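PDB 6SXJ: streptomycin 3''-adenylyltransferase from Enterococcus faecalis, which transfers the AMP group of ATP to the 9-hydroxyl of spectinomycin, releasing diphosphate and making bacteria resistant to that antibiotic but not to streptomycin. Local coordinates for residues A[60-65]-A[103-108]; A[74-77]-A[83-86]; A[180-185]-A[234-239]; A[216-221]-A[245-250]. All blocks are in the same frame, centred on the assembly; numbering follows the deposited sequence.

Contact 1 (A[60-65]-A[103-108])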
loop_
_atom_site.group_PDB
_atom_site.type_symbol
_atom_site.label_atom_id
_atom_site.label_comp_id
_atom_site.label_asym_id
_atom_site.label_seq_id
_atom_site.Cartn_x
_atom_site.Cartn_y
_atom_site.Cartn_z
ATOM N N GLN A 60 1.172 -21.623 11.156
ATOM C CA GLN A 60 1.237 -21.173 12.541
ATOM C C GLN A 60 1.853 -19.783 12.627
ATOM O O GLN A 60 1.275 -18.874 13.231
ATOM C CB GLN A 60 2.046 -22.160 13.384
ATOM C CG GLN A 60 1.295 -23.419 13.777
ATOM C CD GLN A 60 2.106 -24.306 14.704
ATOM O OE1 GLN A 60 3.302 -24.087 14.900
ATOM N NE2 GLN A 60 1.460 -25.312 15.281
ATOM N N SER A 61 3.028 -19.600 12.013
ATOM C CA SER A 61 3.733 -18.325 12.114
ATOM C C SER A 61 2.875 -17.172 11.610
ATOM O O SER A 61 2.910 -16.072 12.173
ATOM C CB SER A 61 5.049 -18.393 11.334
ATOM O OG SER A 61 5.921 -19.359 11.893
ATOM N N LYS A 62 2.094 -17.404 10.552
ATOM C CA LYS A 62 1.234 -16.349 10.032
ATOM C C LYS A 62 0.133 -16.006 11.026
ATOM O O LYS A 62 -0.185 -14.829 11.225
ATOM C CB LYS A 62 0.635 -16.763 8.689
ATOM C CG LYS A 62 1.670 -17.100 7.624
ATOM C CD LYS A 62 1.018 -17.732 6.399
ATOM C CE LYS A 62 2.040 -18.037 5.309
ATOM N NZ LYS A 62 1.384 -18.372 4.007
ATOM N N GLU A 63 -0.467 -17.018 11.657
ATOM C CA GLU A 63 -1.480 -16.747 12.671
ATOM C C GLU A 63 -0.886 -15.969 13.840
ATOM O O GLU A 63 -1.514 -15.039 14.363
ATOM C CB GLU A 63 -2.094 -18.062 13.149
ATOM C CG GLU A 63 -3.326 -17.901 14.021
ATOM C CD GLU A 63 -3.902 -19.239 14.457
ATOM O OE1 GLU A 63 -3.985 -20.155 13.609
ATOM O OE2 GLU A 63 -4.268 -19.375 15.646
ATOM N N ILE A 64 0.326 -16.332 14.262
ATOM C CA ILE A 64 0.990 -15.597 15.336
ATOM C C ILE A 64 1.145 -14.133 14.947
ATOM O O ILE A 64 0.762 -13.228 15.697
ATOM C CB ILE A 64 2.355 -16.223 15.664
ATOM C CG1 ILE A 64 2.219 -17.705 16.003
ATOM C CG2 ILE A 64 3.004 -15.469 16.813
ATOM C CD1 ILE A 64 3.563 -18.412 16.130
ATOM N N LEU A 65 1.716 -13.885 13.765
ATOM C CA LEU A 65 1.900 -12.516 13.295
ATOM C C LEU A 65 0.584 -11.757 13.319
ATOM O O LEU A 65 0.510 -10.625 13.811
ATOM C CB LEU A 65 2.487 -12.516 11.883
ATOM C CG LEU A 65 3.907 -13.049 11.729
ATOM C CD1 LEU A 65 4.385 -12.831 10.305
ATOM C CD2 LEU A 65 4.863 -12.375 12.725
ATOM N N LYS A 103 5.445 -12.976 -6.351
ATOM C CA LYS A 103 4.919 -13.804 -5.280
ATOM C C LYS A 103 4.986 -13.077 -3.940
ATOM O O LYS A 103 5.979 -12.420 -3.612
ATOM C CB LYS A 103 5.691 -15.121 -5.206
ATOM C CG LYS A 103 5.407 -16.096 -6.367
ATOM C CD LYS A 103 6.515 -17.151 -6.466
ATOM C CE LYS A 103 6.744 -17.626 -7.899
ATOM N NZ LYS A 103 8.199 -17.794 -8.215
ATOM N N GLN A 104 3.913 -13.219 -3.167
ATOM C CA GLN A 104 3.723 -12.567 -1.883
ATOM C C GLN A 104 3.413 -13.643 -0.854
ATOM O O GLN A 104 2.444 -14.392 -1.014
ATOM C CB GLN A 104 2.585 -11.544 -1.966
ATOM C CG GLN A 104 2.138 -10.974 -0.623
ATOM C CD GLN A 104 1.014 -9.962 -0.768
ATOM O OE1 GLN A 104 1.211 -8.873 -1.311
ATOM N NE2 GLN A 104 -0.171 -10.317 -0.290
ATOM N N GLU A 105 4.216 -13.704 0.211
ATOM C CA GLU A 105 4.120 -14.782 1.189
ATOM C C GLU A 105 3.084 -14.528 2.271
ATOM O O GLU A 105 2.546 -15.485 2.840
ATOM C CB GLU A 105 5.485 -15.000 1.857
ATOM C CG GLU A 105 5.448 -15.926 3.070
ATOM C CD GLU A 105 5.253 -17.378 2.675
ATOM O OE1 GLU A 105 5.273 -17.666 1.470
ATOM O OE2 GLU A 105 5.092 -18.239 3.559
ATOM N N PHE A 106 2.815 -13.270 2.595
ATOM C CA PHE A 106 1.968 -12.945 3.731
ATOM C C PHE A 106 1.669 -11.461 3.681
ATOM O O PHE A 106 2.497 -10.662 3.233
ATOM C CB PHE A 106 2.648 -13.313 5.057
ATOM C CG PHE A 106 1.901 -12.849 6.275
ATOM C CD1 PHE A 106 0.882 -13.615 6.804
ATOM C CD2 PHE A 106 2.228 -11.646 6.899
ATOM C CE1 PHE A 106 0.194 -13.199 7.926
ATOM C CE2 PHE A 106 1.538 -11.220 8.021
ATOM C CZ PHE A 106 0.520 -12.003 8.538
ATOM N N ILE A 107 0.479 -11.101 4.145
ATOM C CA ILE A 107 0.084 -9.704 4.236
ATOM C C ILE A 107 -0.704 -9.517 5.522
ATOM O O ILE A 107 -1.704 -10.209 5.745
ATOM C CB ILE A 107 -0.750 -9.258 3.023
ATOM C CG1 ILE A 107 -1.337 -7.863 3.258
ATOM C CG2 ILE A 107 -1.859 -10.270 2.742
ATOM C CD1 ILE A 107 -0.299 -6.726 3.178
ATOM N N TYR A 108 -0.255 -8.583 6.364
ATOM C CA TYR A 108 -1.097 -8.008 7.399
ATOM C C TYR A 108 -1.675 -6.707 6.865
ATOM O O TYR A 108 -0.933 -5.851 6.368
ATOM C CB TYR A 108 -0.361 -7.720 8.714
ATOM C CG TYR A 108 -1.359 -7.254 9.759
ATOM C CD1 TYR A 108 -1.945 -8.154 10.642
ATOM C CD2 TYR A 108 -1.769 -5.929 9.816
ATOM C CE1 TYR A 108 -2.888 -7.740 11.568
ATOM C CE2 TYR A 108 -2.704 -5.509 10.734
ATOM C CZ TYR A 108 -3.269 -6.419 11.603
ATOM O OH TYR A 108 -4.211 -5.993 12.513
#
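K62 and L65, one turn apart on a helix, face F106 on a bulged strand, with 7.2 Å between the CA atoms of K62 and F106 and 8.0 Å between those of L65 and Y108. The F106 ring fills this gap. Its CG stands anti to the backbone N (chi1 173°), which carries the ring out from the strand toward the helix. L65 lies over one face, where its CD1 sits off centre, toward the rim, and its CB comes within 3.9 Å of F106 CZ. The methylenes of K62 approach obliquely, nearer the CD1-CE1 border of the ring, with CG 3.7 Å from F106 CD1, and the two side chains slide past each other in opposite directions. Beyond CG the lysine is extended, and this reach takes its ammonium past the ring to E105. There the hold is modest: a weak hydrogen bond from K62 NZ to E105 O at 3.3 Å, and a long salt bridge, 3.7 Å, from K62 NZ to E105 OE2. Each group has a stronger partner nearby, since K62 NZ also bonds to the carbonyl of P122 and E105 OE2 accepts from the backbone N of L57. The buried ammonium is probably stabilised by these oxygens, chiefly P122 O, while the methylenes serve as hydrophobic surface. E105 and F106 both face I89 of the neighbouring strand 85-91, which makes a classic beta bulge. Helix 59-69, packed on the mixed sheet that contains strands 85-91 and 103-108, belongs to the alpha/beta core of the nucleotidyltransferase domain.

Contact 2 (A[74-77]-A[83-86])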
loop_
_atom_site.group_PDB
_atom_site.type_symbol
_atom_site.label_atom_id
_atom_site.label_comp_id
_atom_site.label_asym_id
_atom_site.label_seq_id
_atom_site.Cartn_x
_atom_site.Cartn_y
_atom_site.Cartn_z
ATOM N N LYS A 74 -4.031 0.306 14.378
ATOM C CA LYS A 74 -5.310 0.992 14.378
ATOM C C LYS A 74 -6.377 0.095 13.758
ATOM O O LYS A 74 -6.107 -0.670 12.829
ATOM C CB LYS A 74 -5.215 2.296 13.590
ATOM C CG LYS A 74 -6.476 3.150 13.607
ATOM C CD LYS A 74 -6.438 4.188 12.484
ATOM C CE LYS A 74 -7.623 5.156 12.559
ATOM N NZ LYS A 74 -7.217 6.534 12.979
ATOM N N LYS A 75 -7.601 0.205 14.266
ATOM C CA LYS A 75 -8.759 -0.445 13.668
ATOM C C LYS A 75 -9.617 0.602 12.977
ATOM O O LYS A 75 -9.739 1.738 13.456
ATOM C CB LYS A 75 -9.579 -1.200 14.711
ATOM C CG LYS A 75 -9.071 -2.615 14.963
ATOM C CD LYS A 75 -8.000 -2.610 16.044
ATOM C CE LYS A 75 -7.273 -3.944 16.119
ATOM N NZ LYS A 75 -6.330 -4.121 14.984
ATOM N N ILE A 76 -10.206 0.203 11.846
ATOM C CA ILE A 76 -10.946 1.130 11.002
ATOM C C ILE A 76 -12.017 1.834 11.813
ATOM O O ILE A 76 -12.642 1.252 12.706
ATOM C CB ILE A 76 -11.569 0.386 9.804
ATOM C CG1 ILE A 76 -10.484 -0.000 8.797
ATOM C CG2 ILE A 76 -12.641 1.249 9.151
ATOM C CD1 ILE A 76 -10.798 -1.278 8.026
ATOM N N GLY A 77 -12.221 3.112 11.506
ATOM C CA GLY A 77 -13.276 3.884 12.136
ATOM C C GLY A 77 -13.193 3.961 13.650
ATOM O O GLY A 77 -14.124 4.432 14.319
ATOM N N ARG A 83 -1.856 4.471 14.391
ATOM C CA ARG A 83 -1.724 4.438 12.943
ATOM C C ARG A 83 -2.073 3.048 12.418
ATOM O O ARG A 83 -1.962 2.052 13.137
ATOM C CB ARG A 83 -0.301 4.805 12.519
ATOM C CG ARG A 83 0.258 6.049 13.225
ATOM C CD ARG A 83 1.736 6.239 12.926
ATOM N NE ARG A 83 2.251 7.526 13.398
ATOM C CZ ARG A 83 2.250 8.642 12.678
ATOM N NH1 ARG A 83 1.753 8.641 11.451
ATOM N NH2 ARG A 83 2.750 9.761 13.189
ATOM N N TYR A 84 -2.486 2.985 11.156
ATOM C CA TYR A 84 -2.652 1.690 10.507
ATOM C C TYR A 84 -1.285 1.066 10.279
ATOM O O TYR A 84 -0.350 1.740 9.836
ATOM C CB TYR A 84 -3.364 1.833 9.161
ATOM C CG TYR A 84 -4.826 2.191 9.236
ATOM C CD1 TYR A 84 -5.739 1.362 9.873
ATOM C CD2 TYR A 84 -5.296 3.352 8.644
ATOM C CE1 TYR A 84 -7.073 1.693 9.929
ATOM C CE2 TYR A 84 -6.619 3.692 8.698
ATOM C CZ TYR A 84 -7.511 2.860 9.336
ATOM O OH TYR A 84 -8.846 3.209 9.378
ATOM N N ILE A 85 -1.164 -0.221 10.575
ATOM C CA ILE A 85 0.003 -1.006 10.189
ATOM C C ILE A 85 -0.351 -1.840 8.958
ATOM O O ILE A 85 -1.345 -2.569 8.955
ATOM C CB ILE A 85 0.473 -1.910 11.338
ATOM C CG1 ILE A 85 1.036 -1.058 12.494
ATOM C CG2 ILE A 85 1.545 -2.873 10.856
ATOM C CD1 ILE A 85 1.292 -1.858 13.708
ATOM N N GLU A 86 0.476 -1.736 7.923
ATOM C CA GLU A 86 0.421 -2.594 6.753
ATOM C C GLU A 86 1.777 -3.266 6.643
ATOM O O GLU A 86 2.809 -2.587 6.677
ATOM C CB GLU A 86 0.107 -1.772 5.507
ATOM C CG GLU A 86 -0.697 -2.479 4.450
ATOM C CD GLU A 86 -1.171 -1.500 3.400
ATOM O OE1 GLU A 86 -2.050 -0.664 3.714
ATOM O OE2 GLU A 86 -0.636 -1.538 2.277
#
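Three kinds of interaction join K74 and I76 to R83 and Y84 where the loop 74-77 runs beside the start of strand 85-91. The polar link is between backbones: K74 N donates to R83 O at 3.0 Å, nearly straight at 161° but from above the carbonyl plane. The second is a CH-pi contact. With CG of K74 anti to its N (chi1 -176°), the lysine chain is laid across the face of Y84, and CD sits over the middle of the ring, 3.6 Å from its centroid. From there the chain lifts off the face, leaving K74 NZ 5.5 Å from the Y84 centroid, a long cation-pi approach that adds at most a weak attraction. K74 NZ also forms a long, weak ion pair with D78. Apolar contact comes from I76, which crosses Y84 at about a right angle, its CG1 4.0 Å from Y84 CE1. Beside it, I76 CA packs against the phenol oxygen, 3.4 Å from Y84 OH. The guanidinium of R83 turns elsewhere, to T8 and to the carbonyls of K42 and S45. The lysine therefore contributes here chiefly through its methylenes, and one backbone bond with a covered tyrosine face holds this surface loop to the start of strand 85-91 within the nucleotidyltransferase domain.

Contact 3 (A[180-185]-A[234-239])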
loop_
_atom_site.group_PDB
_atom_site.type_symbol
_atom_site.label_atom_id
_atom_site.label_comp_id
_atom_site.label_asym_id
_atom_site.label_seq_id
_atom_site.Cartn_x
_atom_site.Cartn_y
_atom_site.Cartn_z
ATOM N N ASP A 180 -16.223 2.835 -2.421
ATOM C CA ASP A 180 -14.906 3.301 -1.999
ATOM C C ASP A 180 -14.480 4.406 -2.962
ATOM O O ASP A 180 -13.359 4.394 -3.481
ATOM C CB ASP A 180 -13.885 2.160 -1.956
ATOM C CG ASP A 180 -13.782 1.413 -3.260
ATOM O OD1 ASP A 180 -12.649 1.270 -3.768
ATOM O OD2 ASP A 180 -14.829 0.955 -3.769
ATOM N N GLU A 181 -15.385 5.362 -3.203
ATOM C CA GLU A 181 -15.168 6.358 -4.250
ATOM C C GLU A 181 -13.884 7.137 -4.020
ATOM O O GLU A 181 -13.049 7.261 -4.925
ATOM C CB GLU A 181 -16.349 7.325 -4.314
ATOM C CG GLU A 181 -17.613 6.732 -4.877
ATOM C CD GLU A 181 -18.393 5.970 -3.835
ATOM O OE1 GLU A 181 -17.794 5.593 -2.806
ATOM O OE2 GLU A 181 -19.601 5.741 -4.044
ATOM N N THR A 182 -13.715 7.688 -2.816
ATOM C CA THR A 182 -12.575 8.558 -2.552
ATOM C C THR A 182 -11.258 7.847 -2.848
ATOM O O THR A 182 -10.353 8.426 -3.460
ATOM C CB THR A 182 -12.611 9.052 -1.102
ATOM O OG1 THR A 182 -13.912 9.579 -0.802
ATOM C CG2 THR A 182 -11.568 10.136 -0.896
ATOM N N ASN A 183 -11.128 6.597 -2.402
ATOM C CA ASN A 183 -9.904 5.851 -2.681
ATOM C C ASN A 183 -9.668 5.750 -4.183
ATOM O O ASN A 183 -8.572 6.047 -4.677
ATOM C CB ASN A 183 -9.977 4.456 -2.054
ATOM C CG ASN A 183 -10.487 4.481 -0.628
ATOM O OD1 ASN A 183 -11.485 5.138 -0.328
ATOM N ND2 ASN A 183 -9.807 3.763 0.257
ATOM N N SER A 184 -10.701 5.354 -4.931
ATOM C CA SER A 184 -10.533 5.086 -6.355
ATOM C C SER A 184 -10.135 6.346 -7.114
ATOM O O SER A 184 -9.216 6.325 -7.942
ATOM C CB SER A 184 -11.824 4.493 -6.919
ATOM O OG SER A 184 -11.981 3.144 -6.513
ATOM N N ILE A 185 -10.814 7.462 -6.842
ATOM C CA ILE A 185 -10.489 8.708 -7.532
ATOM C C ILE A 185 -9.030 9.075 -7.301
ATOM O O ILE A 185 -8.277 9.341 -8.244
ATOM C CB ILE A 185 -11.420 9.842 -7.066
ATOM C CG1 ILE A 185 -12.868 9.548 -7.445
ATOM C CG2 ILE A 185 -10.978 11.164 -7.669
ATOM C CD1 ILE A 185 -13.842 10.616 -6.994
ATOM N N ILE A 234 -18.715 12.966 3.072
ATOM C CA ILE A 234 -19.029 13.626 1.815
ATOM C C ILE A 234 -20.302 13.094 1.157
ATOM O O ILE A 234 -20.988 13.858 0.469
ATOM C CB ILE A 234 -17.831 13.523 0.846
ATOM C CG1 ILE A 234 -16.686 14.430 1.309
ATOM C CG2 ILE A 234 -18.260 13.864 -0.574
ATOM C CD1 ILE A 234 -17.045 15.906 1.385
ATOM N N GLU A 235 -20.629 11.814 1.326
ATOM C CA GLU A 235 -21.894 11.300 0.815
ATOM C C GLU A 235 -21.979 11.464 -0.699
ATOM O O GLU A 235 -22.553 12.438 -1.198
ATOM C CB GLU A 235 -23.060 12.017 1.499
ATOM C CG GLU A 235 -24.433 11.501 1.117
ATOM C CD GLU A 235 -25.440 12.623 0.938
ATOM O OE1 GLU A 235 -26.136 12.963 1.918
ATOM O OE2 GLU A 235 -25.529 13.167 -0.184
ATOM N N TRP A 236 -21.424 10.507 -1.435
ATOM C CA TRP A 236 -21.314 10.603 -2.883
ATOM C C TRP A 236 -22.588 10.199 -3.616
ATOM O O TRP A 236 -22.572 10.130 -4.851
ATOM C CB TRP A 236 -20.172 9.716 -3.382
ATOM C CG TRP A 236 -18.829 9.997 -2.789
ATOM C CD1 TRP A 236 -18.293 9.437 -1.665
ATOM C CD2 TRP A 236 -17.836 10.884 -3.310
ATOM N NE1 TRP A 236 -17.030 9.928 -1.451
ATOM C CE2 TRP A 236 -16.725 10.819 -2.447
ATOM C CE3 TRP A 236 -17.779 11.730 -4.422
ATOM C CZ2 TRP A 236 -15.572 11.567 -2.659
ATOM C CZ3 TRP A 236 -16.635 12.471 -4.629
ATOM C CH2 TRP A 236 -15.547 12.387 -3.753
ATOM N N THR A 237 -23.681 9.927 -2.902
ATOM C CA THR A 237 -24.825 9.272 -3.526
ATOM C C THR A 237 -25.450 10.092 -4.647
ATOM O O THR A 237 -26.235 9.537 -5.424
ATOM C CB THR A 237 -25.883 8.948 -2.467
ATOM O OG1 THR A 237 -26.212 10.133 -1.733
ATOM C CG2 THR A 237 -25.364 7.884 -1.507
ATOM N N ASN A 238 -25.120 11.381 -4.768
ATOM C CA ASN A 238 -25.631 12.206 -5.852
ATOM C C ASN A 238 -24.544 12.816 -6.727
ATOM O O ASN A 238 -24.871 13.404 -7.765
ATOM C CB ASN A 238 -26.513 13.337 -5.299
ATOM C CG ASN A 238 -27.924 12.876 -4.997
ATOM O OD1 ASN A 238 -28.192 12.332 -3.926
ATOM N ND2 ASN A 238 -28.832 13.086 -5.943
ATOM N N GLU A 239 -23.276 12.701 -6.345
ATOM C CA GLU A 239 -22.193 13.126 -7.219
ATOM C C GLU A 239 -22.054 12.149 -8.382
ATOM O O GLU A 239 -22.310 10.950 -8.248
ATOM C CB GLU A 239 -20.877 13.209 -6.448
ATOM C CG GLU A 239 -20.881 14.217 -5.311
ATOM C CD GLU A 239 -20.895 15.650 -5.801
ATOM O OE1 GLU A 239 -20.055 15.993 -6.663
ATOM O OE2 GLU A 239 -21.740 16.434 -5.320
#
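The indole of W236 is covered on both faces: I234 CG2, from its own loop, lies over the centre of one, and E181 CB of the helix lies over the other, toward the rim. Relative to the five-membered ring alone, that second approach is almost exactly central, with E181 CB 3.8 Å from the centroid and only 2° off the normal, a clear CH-pi contact. At the edge, near the ring plane, sits T182 OG1. It takes a weak, bent hydrogen bond from W236 NE1, 3.2 Å long and with an angle of 125° at the hydrogen, and it lies equally close to W236 CZ2. The far end of the six-membered ring meets I185 obliquely, CD1 being 4.1 Å from W236 CH2. The bend of E181 at chi2 folds its carboxylate back along the indole, the two planes only 12° apart, while OE2 accepts a weak hydrogen bond from D179 N. T182 OG1 is further engaged with S228 OG of helix 216-229, and V241 of helix 241-253 touches both E181 and W236. The loop between those two helices is in this way fastened to the first turn of helix 181-196, within the C-terminal domain. Dispersion and CH-pi contact probably do most of the work, and the bent bond from the indole N-H probably adds little.

Contact 4 (A[216-221]-A[245-250])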
loop_
_atom_site.group_PDB
_atom_site.type_symbol
_atom_site.label_atom_id
_atom_site.label_comp_id
_atom_site.label_asym_id
_atom_site.label_seq_id
_atom_site.Cartn_x
_atom_site.Cartn_y
_atom_site.Cartn_z
ATOM N N LEU A 216 -13.131 21.587 -14.851
ATOM C CA LEU A 216 -13.759 22.019 -13.606
ATOM C C LEU A 216 -14.597 20.927 -12.948
ATOM O O LEU A 216 -14.387 20.592 -11.776
ATOM C CB LEU A 216 -14.627 23.256 -13.876
ATOM C CG LEU A 216 -15.531 23.718 -12.729
ATOM C CD1 LEU A 216 -14.682 24.327 -11.605
ATOM C CD2 LEU A 216 -16.580 24.712 -13.213
ATOM N N GLU A 217 -15.576 20.384 -13.679
ATOM C CA GLU A 217 -16.482 19.405 -13.082
ATOM C C GLU A 217 -15.705 18.268 -12.430
ATOM O O GLU A 217 -16.063 17.803 -11.341
ATOM C CB GLU A 217 -17.448 18.867 -14.142
ATOM C CG GLU A 217 -16.844 17.923 -15.175
ATOM C CD GLU A 217 -17.922 17.167 -15.960
ATOM O OE1 GLU A 217 -17.812 17.060 -17.205
ATOM O OE2 GLU A 217 -18.884 16.686 -15.325
ATOM N N HIS A 218 -14.630 17.819 -13.078
ATOM C CA HIS A 218 -13.814 16.744 -12.531
ATOM C C HIS A 218 -12.949 17.241 -11.378
ATOM O O HIS A 218 -12.801 16.548 -10.368
ATOM C CB HIS A 218 -12.943 16.142 -13.635
ATOM C CG HIS A 218 -13.727 15.530 -14.756
ATOM N ND1 HIS A 218 -14.863 14.776 -14.549
ATOM C CD2 HIS A 218 -13.536 15.561 -16.095
ATOM C CE1 HIS A 218 -15.339 14.372 -15.711
ATOM N NE2 HIS A 218 -14.553 14.835 -16.666
ATOM N N ARG A 219 -12.380 18.442 -11.507
ATOM C CA ARG A 219 -11.629 19.026 -10.402
ATOM C C ARG A 219 -12.501 19.163 -9.159
ATOM O O ARG A 219 -12.110 18.749 -8.063
ATOM C CB ARG A 219 -11.073 20.386 -10.814
ATOM C CG ARG A 219 -10.781 21.303 -9.639
ATOM C CD ARG A 219 -9.809 22.390 -10.040
ATOM N NE ARG A 219 -10.476 23.526 -10.670
ATOM C CZ ARG A 219 -10.247 23.936 -11.914
ATOM N NH1 ARG A 219 -9.368 23.300 -12.681
ATOM N NH2 ARG A 219 -10.904 24.985 -12.391
ATOM N N GLU A 220 -13.688 19.750 -9.314
ATOM C CA GLU A 220 -14.619 19.853 -8.194
ATOM C C GLU A 220 -14.754 18.516 -7.468
ATOM O O GLU A 220 -14.622 18.449 -6.241
ATOM C CB GLU A 220 -15.988 20.333 -8.693
ATOM C CG GLU A 220 -16.139 21.849 -8.805
ATOM C CD GLU A 220 -17.441 22.266 -9.486
ATOM O OE1 GLU A 220 -17.419 23.229 -10.285
ATOM O OE2 GLU A 220 -18.488 21.631 -9.227
ATOM N N ARG A 221 -15.000 17.432 -8.214
ATOM C CA ARG A 221 -15.199 16.132 -7.574
ATOM C C ARG A 221 -13.898 15.581 -6.993
ATOM O O ARG A 221 -13.918 14.928 -5.941
ATOM C CB ARG A 221 -15.809 15.142 -8.574
ATOM C CG ARG A 221 -17.312 15.331 -8.795
ATOM C CD ARG A 221 -17.928 14.220 -9.640
ATOM N NE ARG A 221 -17.600 14.342 -11.060
ATOM C CZ ARG A 221 -18.386 14.920 -11.968
ATOM N NH1 ARG A 221 -19.553 15.442 -11.611
ATOM N NH2 ARG A 221 -18.007 14.982 -13.238
ATOM N N ILE A 245 -14.184 9.230 -12.933
ATOM C CA ILE A 245 -13.498 7.950 -13.103
ATOM C C ILE A 245 -13.173 7.734 -14.576
ATOM O O ILE A 245 -12.034 7.413 -14.946
ATOM C CB ILE A 245 -14.362 6.805 -12.541
ATOM C CG1 ILE A 245 -14.527 6.951 -11.024
ATOM C CG2 ILE A 245 -13.757 5.453 -12.884
ATOM C CD1 ILE A 245 -13.398 6.333 -10.223
ATOM N N ASN A 246 -14.180 7.900 -15.440
ATOM C CA ASN A 246 -13.960 7.774 -16.876
ATOM C C ASN A 246 -12.895 8.757 -17.345
ATOM O O ASN A 246 -11.959 8.384 -18.061
ATOM C CB ASN A 246 -15.274 8.001 -17.627
ATOM C CG ASN A 246 -16.266 6.874 -17.417
ATOM O OD1 ASN A 246 -15.896 5.783 -16.976
ATOM N ND2 ASN A 246 -17.538 7.133 -17.726
ATOM N N TYR A 247 -13.013 10.018 -16.925
ATOM C CA TYR A 247 -12.026 11.021 -17.308
ATOM C C TYR A 247 -10.624 10.611 -16.871
ATOM O O TYR A 247 -9.678 10.625 -17.670
ATOM C CB TYR A 247 -12.389 12.373 -16.697
ATOM C CG TYR A 247 -11.231 13.345 -16.719
ATOM C CD1 TYR A 247 -10.844 13.949 -17.908
ATOM C CD2 TYR A 247 -10.508 13.642 -15.564
ATOM C CE1 TYR A 247 -9.785 14.825 -17.954
ATOM C CE2 TYR A 247 -9.444 14.529 -15.600
ATOM C CZ TYR A 247 -9.087 15.116 -16.803
ATOM O OH TYR A 247 -8.031 15.998 -16.872
ATOM N N LEU A 248 -10.465 10.264 -15.592
ATOM C CA LEU A 248 -9.147 9.901 -15.084
ATOM C C LEU A 248 -8.611 8.658 -15.778
ATOM O O LEU A 248 -7.412 8.564 -16.066
ATOM C CB LEU A 248 -9.218 9.678 -13.574
ATOM C CG LEU A 248 -9.557 10.932 -12.766
ATOM C CD1 LEU A 248 -9.770 10.615 -11.301
ATOM C CD2 LEU A 248 -8.439 11.941 -12.962
ATOM N N ASN A 249 -9.485 7.683 -16.037
ATOM C CA ASN A 249 -9.044 6.456 -16.692
ATOM C C ASN A 249 -8.555 6.739 -18.107
ATOM O O ASN A 249 -7.470 6.299 -18.506
ATOM C CB ASN A 249 -10.187 5.438 -16.704
ATOM C CG ASN A 249 -9.734 4.061 -17.143
ATOM O OD1 ASN A 249 -8.727 3.544 -16.663
ATOM N ND2 ASN A 249 -10.475 3.462 -18.063
ATOM N N ASN A 250 -9.348 7.470 -18.892
ATOM C CA ASN A 250 -8.927 7.796 -20.250
ATOM C C ASN A 250 -7.644 8.622 -20.237
ATOM O O ASN A 250 -6.693 8.317 -20.963
ATOM C CB ASN A 250 -10.054 8.524 -20.982
ATOM C CG ASN A 250 -11.183 7.580 -21.396
ATOM O OD1 ASN A 250 -12.355 7.826 -21.099
ATOM N ND2 ASN A 250 -10.829 6.491 -22.078
#
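H218 and Y247 are brought together by their first torsions: CG of H218 stands beside its backbone N (chi1 -62°), whereas CG of Y247 is anti to its own (chi1 164°), and both side chains then reach across between the helices. Their rings come out only 15° from parallel, with centroids 4.5 Å apart, yet slid so far that they hardly overlap. What covers the imidazole is instead the root of the tyrosine. Y247 CB lies over one H218 face, 3.5 Å from the ring centroid, as a CH-pi contact, and H218 CD2 comes to 3.3 Å from Y247 CG. E217 CG lies over the opposite imidazole face, so the ring is sandwiched between aliphatic carbons. Polar partners fix both groups further: H218 ND1 is hydrogen-bonded to T244 OG1, and Y247 OH to S214 OG and R251 NE. E217 is itself held by R221, whose NH2 donates to E217 OE2 at 2.8 Å within a salt bridge on the same helix. Between the two segments the contact is ring and CH-pi packing, while the bond to T244 adds a polar link between the same helices, 216-229 and 241-253, and probably sets the imidazole's rotation.

Overall arrangement
The four contacts divide between two domains. Contacts 1 and 2 belong to the nucleotidyltransferase domain, their centres about 17 Å apart; they share one sheet, in which strands 85-91 and 103-108 are neighbours, and Y108 touches I85 between them. Along the chain, contact 2 falls between the two segments of contact 1. Contacts 3 and 4 lie in the helical C-terminal domain, about 12 Å apart between centres, with alternating segments, so that helices 181-196, 216-229 and 241-253 are tied into one bundle; W236 meets R221 there. Contacts 1 and 3 lie on opposite sides of the chain's centre, about 32 Å apart between centres. Each pair therefore knits its own domain, and none of the four joins the two.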